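Local coordinates for flagellar hook-associated protein (Burkholderia pseudomallei, PDB 4UT1) that probably serves as a structural component of the bacterial flagellum, at the junction that joins the hook to the filament, at residues Y345-L356 and L412-T423; S369-Y380 and D384-T395. All coordinates share one frame; numbering follows the deposited sequence.

Interaction 1. Residues Y345-L356 and L412-T423; sequences YANQNNTGSATL and LSSTPNAGDSFT
Ser421 O is gripped from opposite faces of its carbonyl plane by Asn347 N and by Asn350 ND2. The backbone donor is the straighter of the two, Asn347 N lying 2.9 Å from Ser421 O with 165° at the hydrogen, whereas the amide reaches the same oxygen from above the plane. Asn350 also accepts: its OD1 takes Ser421 N at 2.8 Å, so both ends of one side-chain amide engage a single residue's backbone, which fixes the amide's rotation. A chi1 of -78°, with CG beside the backbone N, brings the group across.

Asp420 does the converse for 345-356: its OD1 receives Thr351 N at 2.9 Å on the syn side, tilted out of the carboxylate plane. Within its own loop, OD2 takes Asn417 N across the type II turn 417-420. Asn417 ND2 donates to Thr351 OG1 at 3.0 Å, the acceptor lying in the amide plane.

Leu356 CB makes a CH-pi contact 3.8 Å above one face of the Phe422 ring, and Asn350 ND2 lies over the opposite face, both toward the rim; Ala354 O lies in plane at the edge. Farther along, Thr355 OG1 and Ser413 OG share a hydrogen bond of 3.0 Å. Asparagine and aspartate side chains thus bridge two irregular loops between the 345-346/422-423 pairing, at the edge of the D2-like domain's five-stranded sheet, and a separate antiparallel pair, Leu356 with Leu412.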
loop_
_atom_site.group_PDB
_atom_site.type_symbol
_atom_site.label_atom_id
_atom_site.label_comp_id
_atom_site.label_asym_id
_atom_site.label_seq_id
_atom_site.Cartn_x
_atom_site.Cartn_y
_atom_site.Cartn_z
ATOM N N TYR A 345 -12.947 8.079 1.640
ATOM C CA TYR A 345 -13.638 9.370 1.640
ATOM C C TYR A 345 -14.729 9.398 0.586
ATOM O O TYR A 345 -14.460 9.115 -0.576
ATOM C CB TYR A 345 -12.675 10.526 1.351
ATOM C CG TYR A 345 -11.530 10.656 2.313
ATOM C CD1 TYR A 345 -11.742 11.099 3.603
ATOM C CD2 TYR A 345 -10.235 10.335 1.926
ATOM C CE1 TYR A 345 -10.699 11.218 4.491
ATOM C CE2 TYR A 345 -9.188 10.454 2.801
ATOM C CZ TYR A 345 -9.426 10.899 4.084
ATOM O OH TYR A 345 -8.394 11.027 4.971
ATOM N N ALA A 346 -15.945 9.771 0.977
ATOM C CA ALA A 346 -16.968 10.083 -0.016
ATOM C C ALA A 346 -16.604 11.430 -0.650
ATOM O O ALA A 346 -16.316 12.395 0.056
ATOM C CB ALA A 346 -18.345 10.121 0.615
ATOM N N ASN A 347 -16.532 11.470 -1.974
ATOM C CA ASN A 347 -16.155 12.691 -2.670
ATOM C C ASN A 347 -17.155 13.786 -2.323
ATOM O O ASN A 347 -18.345 13.518 -2.180
ATOM C CB ASN A 347 -16.086 12.453 -4.185
ATOM C CG ASN A 347 -15.533 13.649 -4.949
ATOM O OD1 ASN A 347 -16.179 14.689 -5.045
ATOM N ND2 ASN A 347 -14.345 13.489 -5.523
ATOM N N GLN A 348 -16.669 15.012 -2.159
ATOM C CA GLN A 348 -17.534 16.099 -1.719
ATOM C C GLN A 348 -18.587 16.450 -2.776
ATOM O O GLN A 348 -19.583 17.099 -2.474
ATOM C CB GLN A 348 -16.708 17.337 -1.372
ATOM C CG GLN A 348 -15.930 17.217 -0.063
ATOM C CD GLN A 348 -16.840 17.087 1.154
ATOM O OE1 GLN A 348 -17.592 16.116 1.287
ATOM N NE2 GLN A 348 -16.778 18.074 2.047
ATOM N N ASN A 349 -18.353 16.030 -4.014
ATOM C CA ASN A 349 -19.304 16.279 -5.095
ATOM C C ASN A 349 -20.477 15.294 -5.090
ATOM O O ASN A 349 -21.435 15.482 -5.832
ATOM C CB ASN A 349 -18.601 16.226 -6.459
ATOM C CG ASN A 349 -17.648 17.396 -6.684
ATOM O OD1 ASN A 349 -18.067 18.515 -7.000
ATOM N ND2 ASN A 349 -16.357 17.129 -6.555
ATOM N N ASN A 350 -20.406 14.254 -4.258
ATOM C CA ASN A 350 -21.468 13.234 -4.218
ATOM C C ASN A 350 -22.853 13.810 -3.943
ATOM O O ASN A 350 -22.996 14.770 -3.185
ATOM C CB ASN A 350 -21.157 12.165 -3.170
ATOM C CG ASN A 350 -20.130 11.179 -3.647
ATOM O OD1 ASN A 350 -19.489 11.397 -4.671
ATOM N ND2 ASN A 350 -19.959 10.085 -2.912
ATOM N N THR A 351 -23.862 13.227 -4.582
ATOM C CA THR A 351 -25.250 13.637 -4.378
ATOM C C THR A 351 -26.029 12.529 -3.658
ATOM O O THR A 351 -27.001 12.797 -2.954
ATOM C CB THR A 351 -25.942 14.002 -5.720
ATOM O OG1 THR A 351 -26.017 12.844 -6.559
ATOM C CG2 THR A 351 -25.153 15.094 -6.446
ATOM N N GLY A 352 -25.589 11.284 -3.820
ATOM C CA GLY A 352 -26.168 10.180 -3.081
ATOM C C GLY A 352 -25.619 10.146 -1.662
ATOM O O GLY A 352 -24.737 10.933 -1.309
ATOM N N SER A 353 -26.124 9.227 -0.847
ATOM C CA SER A 353 -25.734 9.182 0.558
ATOM C C SER A 353 -25.039 7.881 0.953
ATOM O O SER A 353 -24.842 7.623 2.139
ATOM C CB SER A 353 -26.964 9.385 1.441
ATOM O OG SER A 353 -27.916 8.369 1.178
ATOM N N ALA A 354 -24.685 7.059 -0.030
ATOM C CA ALA A 354 -24.093 5.759 0.262
ATOM C C ALA A 354 -22.749 5.923 0.976
ATOM O O ALA A 354 -22.087 6.951 0.834
ATOM C CB ALA A 354 -23.925 4.949 -1.010
ATOM N N THR A 355 -22.386 4.900 1.749
ATOM C CA THR A 355 -21.107 4.819 2.444
ATOM C C THR A 355 -20.343 3.590 1.961
ATOM O O THR A 355 -20.933 2.557 1.650
ATOM C CB THR A 355 -21.284 4.728 3.978
ATOM O OG1 THR A 355 -22.096 3.595 4.298
ATOM C CG2 THR A 355 -21.943 5.974 4.521
ATOM N N LEU A 356 -19.024 3.702 1.899
ATOM C CA LEU A 356 -18.206 2.608 1.402
ATOM C C LEU A 356 -17.211 2.144 2.453
ATOM O O LEU A 356 -16.604 2.954 3.143
ATOM C CB LEU A 356 -17.467 3.035 0.137
ATOM C CG LEU A 356 -16.462 2.059 -0.470
ATOM C CD1 LEU A 356 -17.161 0.808 -1.057
ATOM C CD2 LEU A 356 -15.659 2.773 -1.540
ATOM N N LEU A 412 -20.787 -1.357 -0.129
ATOM C CA LEU A 412 -21.549 -0.121 -0.027
ATOM C C LEU A 412 -22.836 -0.330 0.755
ATOM O O LEU A 412 -23.426 -1.399 0.703
ATOM C CB LEU A 412 -21.860 0.419 -1.418
ATOM C CG LEU A 412 -20.624 0.843 -2.213
ATOM C CD1 LEU A 412 -20.642 0.206 -3.587
ATOM C CD2 LEU A 412 -20.547 2.367 -2.317
ATOM N N SER A 413 -23.268 0.691 1.485
ATOM C CA SER A 413 -24.487 0.588 2.284
ATOM C C SER A 413 -25.741 0.668 1.404
ATOM O O SER A 413 -26.830 0.270 1.808
ATOM C CB SER A 413 -24.519 1.685 3.341
ATOM O OG SER A 413 -24.591 2.955 2.729
ATOM N N SER A 414 -25.565 1.203 0.202
ATOM C CA SER A 414 -26.613 1.252 -0.808
ATOM C C SER A 414 -25.968 1.621 -2.134
ATOM O O SER A 414 -24.765 1.895 -2.191
ATOM C CB SER A 414 -27.711 2.253 -0.431
ATOM O OG SER A 414 -27.195 3.568 -0.271
ATOM N N THR A 415 -26.760 1.608 -3.198
ATOM C CA THR A 415 -26.296 2.041 -4.510
ATOM C C THR A 415 -26.182 3.568 -4.528
ATOM O O THR A 415 -27.123 4.268 -4.150
ATOM C CB THR A 415 -27.250 1.559 -5.623
ATOM O OG1 THR A 415 -27.448 0.145 -5.495
ATOM C CG2 THR A 415 -26.684 1.866 -7.004
ATOM N N PRO A 416 -25.015 4.089 -4.951
ATOM C CA PRO A 416 -24.799 5.541 -4.968
ATOM C C PRO A 416 -25.568 6.192 -6.109
ATOM O O PRO A 416 -26.210 5.481 -6.873
ATOM C CB PRO A 416 -23.280 5.674 -5.181
ATOM C CG PRO A 416 -22.715 4.317 -4.928
ATOM C CD PRO A 416 -23.798 3.357 -5.332
ATOM N N ASN A 417 -25.537 7.517 -6.219
ATOM C CA ASN A 417 -26.082 8.148 -7.417
ATOM C C ASN A 417 -25.050 8.132 -8.533
ATOM O O ASN A 417 -23.851 8.074 -8.260
ATOM C CB ASN A 417 -26.512 9.592 -7.131
ATOM C CG ASN A 417 -27.812 9.663 -6.367
ATOM O OD1 ASN A 417 -28.533 8.668 -6.263
ATOM N ND2 ASN A 417 -28.132 10.847 -5.842
ATOM N N ALA A 418 -25.503 8.177 -9.780
ATOM C CA ALA A 418 -24.589 8.389 -10.903
ATOM C C ALA A 418 -23.779 9.650 -10.648
ATOM O O ALA A 418 -24.335 10.674 -10.257
ATOM C CB ALA A 418 -25.345 8.513 -12.212
ATOM N N GLY A 419 -22.473 9.575 -10.871
ATOM C CA GLY A 419 -21.602 10.711 -10.614
ATOM C C GLY A 419 -20.928 10.641 -9.258
ATOM O O GLY A 419 -20.006 11.409 -8.980
ATOM N N ASP A 420 -21.378 9.727 -8.402
ATOM C CA ASP A 420 -20.789 9.613 -7.074
ATOM C C ASP A 420 -19.418 8.929 -7.142
ATOM O O ASP A 420 -19.176 8.050 -7.976
ATOM C CB ASP A 420 -21.711 8.845 -6.125
ATOM C CG ASP A 420 -22.874 9.682 -5.622
ATOM O OD1 ASP A 420 -22.957 10.885 -5.957
ATOM O OD2 ASP A 420 -23.700 9.129 -4.866
ATOM N N SER A 421 -18.521 9.330 -6.251
ATOM C CA SER A 421 -17.176 8.771 -6.225
ATOM C C SER A 421 -16.704 8.617 -4.780
ATOM O O SER A 421 -17.121 9.385 -3.914
ATOM C CB SER A 421 -16.201 9.674 -6.996
ATOM O OG SER A 421 -14.898 9.125 -7.029
ATOM N N PHE A 422 -15.855 7.612 -4.538
ATOM C CA PHE A 422 -15.227 7.398 -3.231
ATOM C C PHE A 422 -13.716 7.239 -3.366
ATOM O O PHE A 422 -13.228 6.442 -4.168
ATOM C CB PHE A 422 -15.815 6.164 -2.531
ATOM C CG PHE A 422 -17.297 6.254 -2.304
ATOM C CD1 PHE A 422 -18.188 5.938 -3.322
ATOM C CD2 PHE A 422 -17.798 6.672 -1.087
ATOM C CE1 PHE A 422 -19.550 6.036 -3.123
ATOM C CE2 PHE A 422 -19.157 6.771 -0.881
ATOM C CZ PHE A 422 -20.034 6.452 -1.901
ATOM N N THR A 423 -12.965 8.002 -2.579
ATOM C CA THR A 423 -11.526 7.815 -2.569
ATOM C C THR A 423 -11.193 6.636 -1.685
ATOM O O THR A 423 -11.674 6.528 -0.564
ATOM C CB THR A 423 -10.785 9.053 -2.072
ATOM O OG1 THR A 423 -11.169 10.155 -2.880
ATOM C CG2 THR A 423 -9.270 8.842 -2.178
HETATM O O HOH W 1 -13.406 10.509 -5.089
HETATM O O HOH W 2 -18.771 12.912 -7.124
HETATM O O HOH W 3 -23.921 12.352 -8.023
HETATM O O HOH W 4 -23.484 8.084 -2.523
#

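Interaction 2. Residues S369-Y380 and D384-T395; sequences SDYALSYDGAKY and DRATGSVVGTAT
The side chains of Tyr371 and Val391 cross at about a right angle, with Val391 CG1 4.1 Å from Tyr371 CE1. The ring also lies beside Asp384 CA, and its hydroxyl accepts Ser369 N, which ties the loop before the strand to the ring's far end.

Arg385 lies along the backbone of 371-372. Its N donates to Asp370 O at 2.8 Å, almost straight at 178°, and its CD comes within 3.3 Å of Tyr371 O. The chain then bends at chi3 (56°), and NE donates to a water lying in plane at the guanidinium edge; that water donates to Asp370 OD2, which has its salt bridge with Arg428.

At the other end Tyr380 presents its ring edge to Ala394 O, while Tyr375 CD1 lies 3.4 Å above the plane, over the ring centre. The backbones pair here, Tyr380 N donating to Ala394 O at 2.9 Å and Ala394 N returning the bond to Tyr380 O. Beside them the extended Lys379 chain crosses Thr393 obliquely, with Lys379 CD 4.1 Å from Thr393 CG2.

Strand 380-384 passes between strands 371-375 and 390-394: a three-stranded antiparallel meander, with a classic beta bulge at Val391 and Gly392 facing Leu382.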
loop_
_atom_site.group_PDB
_atom_site.type_symbol
_atom_site.label_atom_id
_atom_site.label_comp_id
_atom_site.label_asym_id
_atom_site.label_seq_id
_atom_site.Cartn_x
_atom_site.Cartn_y
_atom_site.Cartn_z
ATOM N N SER A 369 -1.360 1.084 -4.542
ATOM C CA SER A 369 -1.684 2.444 -5.021
ATOM C C SER A 369 -2.873 3.085 -4.294
ATOM O O SER A 369 -3.314 2.601 -3.247
ATOM C CB SER A 369 -1.968 2.428 -6.536
ATOM O OG SER A 369 -1.989 3.767 -7.049
ATOM N N ASP A 370 -3.368 4.200 -4.843
ATOM C CA ASP A 370 -4.557 4.890 -4.330
ATOM C C ASP A 370 -5.636 4.807 -5.398
ATOM O O ASP A 370 -5.327 4.849 -6.590
ATOM C CB ASP A 370 -4.327 6.382 -4.029
ATOM C CG ASP A 370 -3.268 6.650 -2.965
ATOM O OD1 ASP A 370 -3.057 5.816 -2.060
ATOM O OD2 ASP A 370 -2.662 7.751 -3.039
ATOM N N TYR A 371 -6.894 4.747 -4.983
ATOM C CA TYR A 371 -7.969 4.529 -5.956
ATOM C C TYR A 371 -9.173 5.428 -5.765
ATOM O O TYR A 371 -9.383 6.005 -4.702
ATOM C CB TYR A 371 -8.428 3.059 -5.921
ATOM C CG TYR A 371 -7.256 2.124 -5.942
ATOM C CD1 TYR A 371 -6.670 1.730 -7.140
ATOM C CD2 TYR A 371 -6.682 1.687 -4.755
ATOM C CE1 TYR A 371 -5.550 0.903 -7.148
ATOM C CE2 TYR A 371 -5.569 0.862 -4.753
ATOM C CZ TYR A 371 -5.004 0.476 -5.950
ATOM O OH TYR A 371 -3.893 -0.342 -5.928
ATOM N N ALA A 372 -9.987 5.525 -6.814
ATOM C CA ALA A 372 -11.317 6.085 -6.667
ATOM C C ALA A 372 -12.289 5.038 -7.199
ATOM O O ALA A 372 -12.042 4.468 -8.256
ATOM C CB ALA A 372 -11.454 7.406 -7.418
ATOM N N LEU A 373 -13.339 4.758 -6.427
ATOM C CA LEU A 373 -14.475 3.955 -6.901
ATOM C C LEU A 373 -15.615 4.880 -7.317
ATOM O O LEU A 373 -16.159 5.636 -6.494
ATOM C CB LEU A 373 -14.969 2.994 -5.825
ATOM C CG LEU A 373 -16.033 2.021 -6.351
ATOM C CD1 LEU A 373 -15.348 0.859 -7.010
ATOM C CD2 LEU A 373 -16.924 1.576 -5.216
ATOM N N SER A 374 -15.985 4.817 -8.592
ATOM C CA SER A 374 -16.997 5.725 -9.116
ATOM C C SER A 374 -18.166 4.926 -9.656
ATOM O O SER A 374 -18.006 3.779 -10.061
ATOM C CB SER A 374 -16.414 6.630 -10.203
ATOM O OG SER A 374 -15.845 5.862 -11.250
ATOM N N TYR A 375 -19.335 5.546 -9.662
ATOM C CA TYR A 375 -20.540 4.859 -10.109
ATOM C C TYR A 375 -21.207 5.722 -11.156
ATOM O O TYR A 375 -21.404 6.895 -10.919
ATOM C CB TYR A 375 -21.475 4.599 -8.925
ATOM C CG TYR A 375 -22.724 3.840 -9.300
ATOM C CD1 TYR A 375 -22.669 2.492 -9.604
ATOM C CD2 TYR A 375 -23.958 4.479 -9.359
ATOM C CE1 TYR A 375 -23.813 1.788 -9.957
ATOM C CE2 TYR A 375 -25.116 3.780 -9.710
ATOM C CZ TYR A 375 -25.030 2.438 -10.007
ATOM O OH TYR A 375 -26.163 1.734 -10.356
ATOM N N ASP A 376 -21.550 5.155 -12.312
ATOM C CA ASP A 376 -22.117 5.962 -13.389
ATOM C C ASP A 376 -23.608 5.661 -13.627
ATOM O O ASP A 376 -24.166 6.058 -14.644
ATOM C CB ASP A 376 -21.305 5.764 -14.683
ATOM C CG ASP A 376 -21.491 4.380 -15.305
ATOM O OD1 ASP A 376 -22.207 3.531 -14.738
ATOM O OD2 ASP A 376 -20.895 4.137 -16.375
ATOM N N GLY A 377 -24.231 4.959 -12.682
ATOM C CA GLY A 377 -25.657 4.690 -12.723
ATOM C C GLY A 377 -25.949 3.294 -13.222
ATOM O O GLY A 377 -27.097 2.837 -13.183
ATOM N N ALA A 378 -24.907 2.622 -13.702
ATOM C CA ALA A 378 -25.026 1.246 -14.170
ATOM C C ALA A 378 -23.889 0.369 -13.639
ATOM O O ALA A 378 -24.117 -0.789 -13.291
ATOM C CB ALA A 378 -25.062 1.202 -15.690
ATOM N N LYS A 379 -22.672 0.905 -13.569
ATOM C CA LYS A 379 -21.550 0.105 -13.085
ATOM C C LYS A 379 -20.631 0.915 -12.187
ATOM O O LYS A 379 -20.677 2.153 -12.164
ATOM C CB LYS A 379 -20.732 -0.468 -14.247
ATOM C CG LYS A 379 -19.986 0.588 -15.019
ATOM C CD LYS A 379 -19.119 0.030 -16.133
ATOM C CE LYS A 379 -18.678 1.190 -17.044
ATOM N NZ LYS A 379 -17.612 0.822 -18.019
ATOM N N TYR A 380 -19.810 0.184 -11.449
ATOM C CA TYR A 380 -18.766 0.750 -10.616
ATOM C C TYR A 380 -17.449 0.629 -11.338
ATOM O O TYR A 380 -17.148 -0.407 -11.923
ATOM C CB TYR A 380 -18.684 0.018 -9.279
ATOM C CG TYR A 380 -19.944 0.065 -8.459
ATOM C CD1 TYR A 380 -21.009 -0.807 -8.718
ATOM C CD2 TYR A 380 -20.078 0.962 -7.423
ATOM C CE1 TYR A 380 -22.178 -0.757 -7.963
ATOM C CE2 TYR A 380 -21.224 1.014 -6.658
ATOM C CZ TYR A 380 -22.276 0.148 -6.928
ATOM O OH TYR A 380 -23.420 0.211 -6.154
ATOM N N ASP A 384 -7.135 3.974 -10.748
ATOM C CA ASP A 384 -5.878 4.298 -10.072
ATOM C C ASP A 384 -5.677 5.813 -10.107
ATOM O O ASP A 384 -5.637 6.409 -11.185
ATOM C CB ASP A 384 -4.719 3.556 -10.749
ATOM C CG ASP A 384 -3.412 3.703 -10.005
ATOM O OD1 ASP A 384 -3.026 4.843 -9.700
ATOM O OD2 ASP A 384 -2.764 2.672 -9.750
ATOM N N ARG A 385 -5.556 6.435 -8.935
ATOM C CA ARG A 385 -5.516 7.894 -8.843
ATOM C C ARG A 385 -4.192 8.503 -9.315
ATOM O O ARG A 385 -4.138 9.682 -9.649
ATOM C CB ARG A 385 -5.810 8.338 -7.405
ATOM C CG ARG A 385 -7.297 8.368 -7.054
ATOM C CD ARG A 385 -7.533 8.583 -5.561
ATOM N NE ARG A 385 -6.911 9.800 -5.015
ATOM C CZ ARG A 385 -7.455 11.016 -5.014
ATOM N NH1 ARG A 385 -8.641 11.243 -5.578
ATOM N NH2 ARG A 385 -6.789 12.032 -4.466
ATOM N N ALA A 386 -3.130 7.706 -9.333
ATOM C CA ALA A 386 -1.816 8.188 -9.740
ATOM C C ALA A 386 -1.684 8.240 -11.259
ATOM O O ALA A 386 -1.116 9.185 -11.825
ATOM C CB ALA A 386 -0.719 7.299 -9.148
ATOM N N THR A 387 -2.224 7.221 -11.912
ATOM C CA THR A 387 -2.069 7.060 -13.353
ATOM C C THR A 387 -3.329 7.438 -14.127
ATOM O O THR A 387 -3.267 7.750 -15.315
ATOM C CB THR A 387 -1.710 5.611 -13.712
ATOM O OG1 THR A 387 -2.791 4.749 -13.345
ATOM C CG2 THR A 387 -0.454 5.164 -12.977
ATOM N N GLY A 388 -4.472 7.386 -13.454
ATOM C CA GLY A 388 -5.742 7.615 -14.109
ATOM C C GLY A 388 -6.258 6.387 -14.837
ATOM O O GLY A 388 -7.321 6.431 -15.445
ATOM N N SER A 389 -5.521 5.282 -14.775
ATOM C CA SER A 389 -5.938 4.078 -15.493
ATOM C C SER A 389 -6.996 3.281 -14.741
ATOM O O SER A 389 -6.929 3.112 -13.528
ATOM C CB SER A 389 -4.735 3.185 -15.784
ATOM O OG SER A 389 -3.869 3.815 -16.713
ATOM N N VAL A 390 -7.981 2.789 -15.476
ATOM C CA VAL A 390 -8.990 1.913 -14.896
ATOM C C VAL A 390 -8.354 0.583 -14.469
ATOM O O VAL A 390 -7.646 -0.057 -15.247
ATOM C CB VAL A 390 -10.143 1.672 -15.905
ATOM C CG1 VAL A 390 -11.056 0.529 -15.445
ATOM C CG2 VAL A 390 -10.933 2.948 -16.121
ATOM N N VAL A 391 -8.585 0.168 -13.226
ATOM C CA VAL A 391 -8.062 -1.117 -12.777
ATOM C C VAL A 391 -9.091 -2.228 -12.947
ATOM O O VAL A 391 -8.728 -3.388 -13.090
ATOM C CB VAL A 391 -7.634 -1.099 -11.308
ATOM C CG1 VAL A 391 -6.909 0.186 -10.981
ATOM C CG2 VAL A 391 -8.842 -1.283 -10.420
ATOM N N GLY A 392 -10.368 -1.874 -12.894
ATOM C CA GLY A 392 -11.423 -2.860 -13.069
ATOM C C GLY A 392 -12.807 -2.281 -12.885
ATOM O O GLY A 392 -12.956 -1.161 -12.389
ATOM N N THR A 393 -13.825 -3.029 -13.309
ATOM C CA THR A 393 -15.212 -2.599 -13.137
ATOM C C THR A 393 -16.026 -3.700 -12.472
ATOM O O THR A 393 -15.591 -4.852 -12.413
ATOM C CB THR A 393 -15.894 -2.235 -14.481
ATOM O OG1 THR A 393 -15.775 -3.331 -15.393
ATOM C CG2 THR A 393 -15.277 -0.985 -15.105
ATOM N N ALA A 394 -17.207 -3.341 -11.976
ATOM C CA ALA A 394 -18.128 -4.323 -11.410
ATOM C C ALA A 394 -19.582 -3.909 -11.572
ATOM O O ALA A 394 -19.913 -2.723 -11.555
ATOM C CB ALA A 394 -17.823 -4.563 -9.953
ATOM N N THR A 395 -20.453 -4.904 -11.732
ATOM C CA THR A 395 -21.893 -4.676 -11.805
ATOM C C THR A 395 -22.637 -5.631 -10.879
ATOM O O THR A 395 -23.410 -6.467 -11.347
ATOM C CB THR A 395 -22.440 -4.871 -13.242
ATOM O OG1 THR A 395 -21.977 -6.130 -13.757
ATOM C CG2 THR A 395 -21.994 -3.746 -14.158
HETATM O O HOH W 5 -4.338 9.557 -4.148
#

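Overall arrangement
From the N terminus, residues 345-356 come first, leaving edge strand 343-346, and their partner 412-423 arrives 56 residues later, so interaction 1 closes the long loop. Interaction 2 falls within that loop: 369-380 and 384-395 are only four residues apart and close a short one, so the contacts nest without crossing. Their centres lie about 13 Å apart. They share the five-stranded sheet, where strand 421-425 runs between 343-346 and 371-375, and probable backbone hydrogen bonds join Phe422 N to Leu373 O and Gly419 N to Tyr375 O. Tyr380 packs against Leu412 and Pro416, linking the meander to the connection leading into strand 421-425.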